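RNA 2',3'-cyclic phosphodiesterase (Deinococcus radiodurans, PDB 5H7E) belongs to the LigT-like phosphoesterases of the 2H clan, compact two-lobed proteins built on antiparallel strands. Local coordinates at residues A16-T19 and A20-E24; V94-A98 and E99-E103; A110-E114 and L115-T119. All coordinates share one frame; numbering follows the deposited sequence.

From the N terminus, the chain first reaches interaction 1, two successive turns of helix 16-26 that follow strand 6-13. Interaction 2 comes next. It is the tight turn that carries strand 91-97 into helix 101-114. Interaction 3 lies at the far end of that same helix, where the chain leaves for strand 127-132. It rests on strand 42-48 and helix 56-67. The three are in series; none nests within or crosses another. Interactions 1 and 2 touch through Leu22 CD2 and Val94 CG1, which joins helix 16-26 to strand 91-97. Interactions 1 and 3 sit on opposite sides of the chain's centre, with centres about 33 Å apart.

Interaction 1. Residues A16-T19 and A20-E24; sequences ADIT and APLAE. With SO4 (sulfate ion), chain E.
Ala16 and Ala20 open a run of helical bonds that joins residues 16-19 to residues 20-24 in one continuous helix. Ala20 N reaches Ala16 O at 3.1 Å. Leu22 N reaches Ile18 O at 3.2 Å, and Ala23 N binds Thr19 O at 2.9 Å. One rung is absent. Pro21 has no N-H to give to Asp17 O, and its ring carbon CD sits 3.1 Å from that oxygen instead. The helix is kinked here. The same ring also leans on Ile18 O, with CG at 3.3 Å, so this carbonyl meets both the Pro21 ring and the Leu22 amide.

On the buried face Ile18 and Leu22 run alongside each other in the same direction. Ile18 CG2, set anti to its own N, meets Leu22 CD1 at 4.0 Å. Leu77 on strand 73-83 touches both side chains, and Ile128 and Leu130 add to the cover over Leu22. Ala16, Asp17 and Ala20 are on the exposed side.

The first turn also holds an anion. Ala16 N donates to O2 of the sulfate ion at 2.8 Å, and Arg13 NH2 binds the same ion. The sulfate probably came from the crystallisation liquor. The whole is an amphipathic helix with a proline in its second turn and an anion bound at its N-terminal end.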
loop_
_atom_site.group_PDB
_atom_site.type_symbol
_atom_site.label_atom_id
_atom_site.label_comp_id
_atom_site.label_asym_id
_atom_site.label_seq_id
_atom_site.Cartn_x
_atom_site.Cartn_y
_atom_site.Cartn_z
ATOM N N ALA A 16 -13.836 -0.932 -4.988
ATOM C CA ALA A 16 -14.380 -0.072 -6.044
ATOM C C ALA A 16 -15.057 1.161 -5.485
ATOM O O ALA A 16 -15.040 2.229 -6.111
ATOM C CB ALA A 16 -15.384 -0.849 -6.871
ATOM N N ASP A 17 -15.730 1.027 -4.336
ATOM C CA ASP A 17 -16.433 2.207 -3.843
ATOM C C ASP A 17 -15.506 3.252 -3.300
ATOM O O ASP A 17 -15.967 4.379 -3.012
ATOM C CB ASP A 17 -17.422 1.836 -2.710
ATOM C CG ASP A 17 -18.559 0.973 -3.193
ATOM O OD1 ASP A 17 -18.815 0.841 -4.413
ATOM O OD2 ASP A 17 -19.290 0.383 -2.342
ATOM N N ILE A 18 -14.226 2.918 -3.158
ATOM C CA ILE A 18 -13.215 3.876 -2.713
ATOM C C ILE A 18 -12.362 4.345 -3.880
ATOM O O ILE A 18 -12.044 5.528 -3.973
ATOM C CB ILE A 18 -12.339 3.248 -1.601
ATOM C CG1 ILE A 18 -13.188 2.790 -0.406
ATOM C CG2 ILE A 18 -11.229 4.229 -1.170
ATOM C CD1 ILE A 18 -13.878 3.970 0.358
ATOM N N THR A 19 -11.988 3.425 -4.790
ATOM C CA THR A 19 -11.168 3.909 -5.905
ATOM C C THR A 19 -11.961 4.876 -6.756
ATOM O O THR A 19 -11.365 5.734 -7.417
ATOM C CB THR A 19 -10.580 2.769 -6.742
ATOM O OG1 THR A 19 -11.615 1.912 -7.248
ATOM C CG2 THR A 19 -9.594 1.930 -5.894
ATOM N N ALA A 20 -13.302 4.769 -6.772
ATOM C CA ALA A 20 -14.038 5.658 -7.670
ATOM C C ALA A 20 -13.960 7.103 -7.213
ATOM O O ALA A 20 -13.651 7.973 -8.063
ATOM C CB ALA A 20 -15.499 5.203 -7.832
ATOM N N PRO A 21 -14.233 7.443 -5.964
ATOM C CA PRO A 21 -14.078 8.854 -5.585
ATOM C C PRO A 21 -12.638 9.312 -5.621
ATOM O O PRO A 21 -12.369 10.497 -5.883
ATOM C CB PRO A 21 -14.687 8.914 -4.180
ATOM C CG PRO A 21 -14.675 7.479 -3.669
ATOM C CD PRO A 21 -14.925 6.658 -4.884
ATOM N N LEU A 22 -11.693 8.416 -5.418
ATOM C CA LEU A 22 -10.302 8.833 -5.558
ATOM C C LEU A 22 -9.994 9.195 -6.998
ATOM O O LEU A 22 -9.238 10.129 -7.289
ATOM C CB LEU A 22 -9.370 7.739 -5.064
ATOM C CG LEU A 22 -9.476 7.506 -3.530
ATOM C CD1 LEU A 22 -8.506 6.399 -3.139
ATOM C CD2 LEU A 22 -9.187 8.813 -2.718
ATOM N N ALA A 23 -10.485 8.397 -7.944
ATOM C CA ALA A 23 -10.246 8.741 -9.328
ATOM C C ALA A 23 -10.897 10.056 -9.694
ATOM O O ALA A 23 -10.376 10.776 -10.553
ATOM C CB ALA A 23 -10.802 7.656 -10.252
ATOM N N GLU A 24 -12.068 10.359 -9.101
ATOM C CA GLU A 24 -12.688 11.639 -9.366
ATOM C C GLU A 24 -11.797 12.777 -8.878
ATOM O O GLU A 24 -11.726 13.827 -9.521
ATOM C CB GLU A 24 -14.059 11.694 -8.723
ATOM C CG GLU A 24 -15.013 10.675 -9.325
ATOM C CD GLU A 24 -16.394 10.680 -8.710
ATOM O OE1 GLU A 24 -16.965 9.582 -8.538
ATOM O OE2 GLU A 24 -16.897 11.783 -8.395
HETATM S S SO4 E . -14.860 -4.595 -4.778
HETATM O O1 SO4 E . -14.371 -5.224 -3.536
HETATM O O2 SO4 E . -13.896 -3.686 -5.355
HETATM O O3 SO4 E . -15.043 -5.654 -5.765
HETATM O O4 SO4 E . -16.149 -3.941 -4.555
#

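Interaction 2. Residues V94-A98 and E99-E103; sequences VKTEA and EGLTE
Ala98 and Leu101 form the two ends of a type II beta turn, which links strand 91-97 to helix 101-114. Leu101 N closes the turn on Ala98 O at 3.1 Å, with a nearly straight N-H...O angle of 164°. The donor stands well above the carbonyl plane. Gly100 is the third residue of the turn and also the N-cap of the helix. At its phi of 94° a side chain would collide with the preceding carbonyl oxygen, and glycine has none.

The tight part is mostly apolar. Ala98 CB packs against Leu101 CB at 4.0 Å, and Leu101 CB also lies 3.4 Å from Ala98 O. Leu101 CD2 approaches Thr96 OG1 only loosely, at 4.5 Å. Val75 touches Ala98, while Leu45 and Ala126 touch Leu101, so this side faces the body of the fold.

The other side is looser and open to solvent. Glu99 is exposed and runs out extended beyond CG. Glu97 bends at chi2 (-88°), which brings OE2 to 3.6 Å from Glu99 N, while its OE1 is hydrogen-bonded to Asn76. A bound sulfate ion lies about 4 Å from the Glu97 side chain. One water joins the two segments: it donates to Ala98 O at 2.9 Å and accepts from Thr102 N at 2.9 Å.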
loop_
_atom_site.group_PDB
_atom_site.type_symbol
_atom_site.label_atom_id
_atom_site.label_comp_id
_atom_site.label_asym_id
_atom_site.label_seq_id
_atom_site.Cartn_x
_atom_site.Cartn_y
_atom_site.Cartn_z
ATOM N N VAL A 94 -3.632 10.231 -0.479
ATOM C CA VAL A 94 -4.675 10.415 0.548
ATOM C C VAL A 94 -4.283 9.592 1.768
ATOM O O VAL A 94 -3.885 8.430 1.642
ATOM C CB VAL A 94 -6.073 10.044 0.041
ATOM C CG1 VAL A 94 -6.166 8.585 -0.510
ATOM C CG2 VAL A 94 -7.134 10.253 1.123
ATOM N N LYS A 95 -4.354 10.221 2.951
ATOM C CA LYS A 95 -4.062 9.511 4.191
ATOM C C LYS A 95 -5.187 8.535 4.516
ATOM O O LYS A 95 -6.359 8.826 4.293
ATOM C CB LYS A 95 -3.913 10.528 5.308
ATOM C CG LYS A 95 -3.730 9.896 6.692
ATOM C CD LYS A 95 -3.532 11.066 7.713
ATOM C CE LYS A 95 -3.310 10.573 9.113
ATOM N NZ LYS A 95 -4.354 9.592 9.453
ATOM N N THR A 96 -4.825 7.365 5.087
ATOM C CA THR A 96 -5.815 6.391 5.544
ATOM C C THR A 96 -5.536 6.109 7.007
ATOM O O THR A 96 -4.384 6.165 7.445
ATOM C CB THR A 96 -5.760 5.076 4.780
ATOM O OG1 THR A 96 -4.401 4.587 4.814
ATOM C CG2 THR A 96 -6.091 5.298 3.299
ATOM N N GLU A 97 -6.618 5.883 7.765
ATOM C CA GLU A 97 -6.470 5.576 9.201
ATOM C C GLU A 97 -7.293 4.339 9.500
ATOM O O GLU A 97 -8.395 4.205 8.992
ATOM C CB GLU A 97 -6.979 6.724 10.057
ATOM C CG GLU A 97 -6.833 6.526 11.565
ATOM C CD GLU A 97 -8.021 5.797 12.222
ATOM O OE1 GLU A 97 -9.151 5.868 11.694
ATOM O OE2 GLU A 97 -7.810 5.155 13.277
ATOM N N ALA A 98 -6.772 3.438 10.359
ATOM C CA ALA A 98 -7.579 2.311 10.831
ATOM C C ALA A 98 -7.013 1.857 12.161
ATOM O O ALA A 98 -5.801 1.708 12.278
ATOM C CB ALA A 98 -7.566 1.113 9.843
ATOM N N GLU A 99 -7.898 1.522 13.102
ATOM C CA GLU A 99 -7.404 0.891 14.332
ATOM C C GLU A 99 -6.650 -0.394 13.994
ATOM O O GLU A 99 -7.155 -1.261 13.278
ATOM C CB GLU A 99 -8.590 0.572 15.255
ATOM C CG GLU A 99 -8.135 0.023 16.621
ATOM C CD GLU A 99 -9.258 -0.479 17.499
ATOM O OE1 GLU A 99 -10.431 -0.553 17.043
ATOM O OE2 GLU A 99 -8.963 -0.799 18.678
ATOM N N GLY A 100 -5.443 -0.536 14.523
ATOM C CA GLY A 100 -4.685 -1.755 14.266
ATOM C C GLY A 100 -3.725 -1.679 13.104
ATOM O O GLY A 100 -2.831 -2.549 13.006
ATOM N N LEU A 101 -3.865 -0.678 12.233
ATOM C CA LEU A 101 -3.105 -0.721 10.968
ATOM C C LEU A 101 -1.617 -0.440 11.200
ATOM O O LEU A 101 -0.759 -1.123 10.618
ATOM C CB LEU A 101 -3.700 0.245 9.968
ATOM C CG LEU A 101 -2.951 0.298 8.611
ATOM C CD1 LEU A 101 -2.967 -1.060 7.893
ATOM C CD2 LEU A 101 -3.690 1.293 7.796
ATOM N N THR A 102 -1.276 0.586 11.992
ATOM C CA THR A 102 0.132 0.794 12.335
ATOM C C THR A 102 0.730 -0.421 13.040
ATOM O O THR A 102 1.844 -0.841 12.713
ATOM C CB THR A 102 0.328 2.031 13.183
ATOM O OG1 THR A 102 -0.088 3.157 12.389
ATOM C CG2 THR A 102 1.820 2.169 13.598
ATOM N N GLU A 103 0.008 -0.994 14.005
ATOM C CA GLU A 103 0.510 -2.165 14.709
ATOM C C GLU A 103 0.748 -3.319 13.743
ATOM O O GLU A 103 1.769 -3.991 13.822
ATOM C CB GLU A 103 -0.505 -2.554 15.805
ATOM C CG GLU A 103 -0.594 -3.989 16.258
ATOM C CD GLU A 103 -1.817 -4.254 17.211
ATOM O OE1 GLU A 103 -2.558 -3.327 17.563
ATOM O OE2 GLU A 103 -2.032 -5.399 17.612
HETATM O O HOH W 1 -3.206 2.304 13.395
#

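Interaction 3. Residues A110-E114 and L115-T119; sequences AGIRE and LGIGT
Ile112 O and Arg113 O are the key acceptors where helix 101-114 ends and the chain turns away. Ile117 N binds Ile112 O at 3.3 Å and Gly116 N binds Arg113 O at 2.8 Å. With the positive phi of Gly116 (70°), these two bonds make a Schellman motif. The bonds differ in approach. Ile117 N meets its acceptor only moderately tilted from the carbonyl plane, whereas Gly116 N comes in steeply from above the plane of Arg113 C=O, 64° out of it.

Leu115 N serves two acceptors. Its main bond is to Gly111 O at 3.1 Å, the last regular helical rung. A weak second bond goes to Ile112 O, so this oxygen takes two donors. Leu115 O is satisfied from outside, by Arg55 NH1.

The turned-back chain brings Ile117 and Thr119 against Ile112. With chi1 at -64°, CG1 of Ile112 lies beside the backbone N, which leaves CG2 anti to it. This CG2 lies 3.8 Å from Ile117 CB, and Thr119 CG2 meets it at 3.7 Å, the two side chains crossing at a slant. Leu115 CG rests 3.4 Å from Gly111 O. Leu62 touches both Ile112 and Leu115.

The carbonyls of Gly111, Ile112 and Arg113 are thus all met by backbone N-H groups. The backbone itself caps the helix, through a glycine that takes positive phi easily, and Ile112, Ile117 and Thr119 add an apolar contact.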
loop_
_atom_site.group_PDB
_atom_site.type_symbol
_atom_site.label_atom_id
_atom_site.label_comp_id
_atom_site.label_asym_id
_atom_site.label_seq_id
_atom_site.Cartn_x
_atom_site.Cartn_y
_atom_site.Cartn_z
ATOM N N ALA A 110 8.768 -6.057 11.447
ATOM C CA ALA A 110 9.637 -6.774 12.360
ATOM C C ALA A 110 9.759 -8.241 11.970
ATOM O O ALA A 110 10.842 -8.831 12.114
ATOM C CB ALA A 110 9.120 -6.641 13.798
ATOM N N GLY A 111 8.640 -8.865 11.582
ATOM C CA GLY A 111 8.696 -10.274 11.213
ATOM C C GLY A 111 9.529 -10.507 9.968
ATOM O O GLY A 111 10.217 -11.519 9.858
ATOM N N ILE A 112 9.435 -9.598 9.013
ATOM C CA ILE A 112 10.200 -9.741 7.791
ATOM C C ILE A 112 11.690 -9.678 8.108
ATOM O O ILE A 112 12.468 -10.459 7.590
ATOM C CB ILE A 112 9.833 -8.663 6.766
ATOM C CG1 ILE A 112 8.380 -8.819 6.338
ATOM C CG2 ILE A 112 10.728 -8.754 5.548
ATOM C CD1 ILE A 112 7.866 -7.651 5.542
ATOM N N ARG A 113 12.064 -8.756 8.981
ATOM C CA ARG A 113 13.448 -8.584 9.408
ATOM C C ARG A 113 13.940 -9.822 10.132
ATOM O O ARG A 113 15.067 -10.256 9.945
ATOM C CB ARG A 113 13.525 -7.396 10.354
ATOM C CG ARG A 113 14.906 -6.860 10.689
ATOM C CD ARG A 113 14.816 -5.518 11.425
ATOM N NE ARG A 113 13.550 -4.830 11.147
ATOM C CZ ARG A 113 13.271 -3.558 11.411
ATOM N NH1 ARG A 113 14.181 -2.759 11.955
ATOM N NH2 ARG A 113 12.071 -3.081 11.109
ATOM N N GLU A 114 13.079 -10.384 10.960
ATOM C CA GLU A 114 13.407 -11.566 11.738
ATOM C C GLU A 114 13.732 -12.727 10.795
ATOM O O GLU A 114 14.552 -13.573 11.107
ATOM C CB GLU A 114 12.316 -11.880 12.760
ATOM C CG GLU A 114 12.344 -10.917 13.944
ATOM C CD GLU A 114 11.044 -10.840 14.729
ATOM O OE1 GLU A 114 10.149 -11.670 14.500
ATOM O OE2 GLU A 114 10.921 -9.940 15.583
ATOM N N LEU A 115 13.039 -12.782 9.666
ATOM C CA LEU A 115 13.289 -13.793 8.638
ATOM C C LEU A 115 14.568 -13.521 7.867
ATOM O O LEU A 115 14.958 -14.358 7.061
ATOM C CB LEU A 115 12.109 -13.856 7.654
ATOM C CG LEU A 115 10.840 -14.458 8.257
ATOM C CD1 LEU A 115 9.662 -14.221 7.367
ATOM C CD2 LEU A 115 11.018 -15.985 8.560
ATOM N N GLY A 116 15.227 -12.381 8.082
ATOM C CA GLY A 116 16.409 -12.053 7.300
ATOM C C GLY A 116 16.106 -11.716 5.857
ATOM O O GLY A 116 16.922 -11.993 4.981
ATOM N N ILE A 117 14.935 -11.173 5.598
ATOM C CA ILE A 117 14.510 -10.752 4.268
ATOM C C ILE A 117 14.548 -9.236 4.219
ATOM O O ILE A 117 14.125 -8.572 5.173
ATOM C CB ILE A 117 13.106 -11.309 3.980
ATOM C CG1 ILE A 117 13.191 -12.844 3.940
ATOM C CG2 ILE A 117 12.479 -10.712 2.686
ATOM C CD1 ILE A 117 11.825 -13.449 3.900
ATOM N N GLY A 118 15.052 -8.684 3.117
ATOM C CA GLY A 118 15.257 -7.238 3.039
ATOM C C GLY A 118 13.990 -6.437 2.760
ATOM O O GLY A 118 13.100 -6.848 2.015
ATOM N N THR A 119 13.917 -5.263 3.376
ATOM C CA THR A 119 12.845 -4.321 3.113
ATOM C C THR A 119 13.420 -3.029 2.581
ATOM O O THR A 119 14.615 -2.791 2.624
ATOM C CB THR A 119 12.031 -4.000 4.360
ATOM O OG1 THR A 119 12.946 -3.672 5.399
ATOM C CG2 THR A 119 11.223 -5.208 4.772
#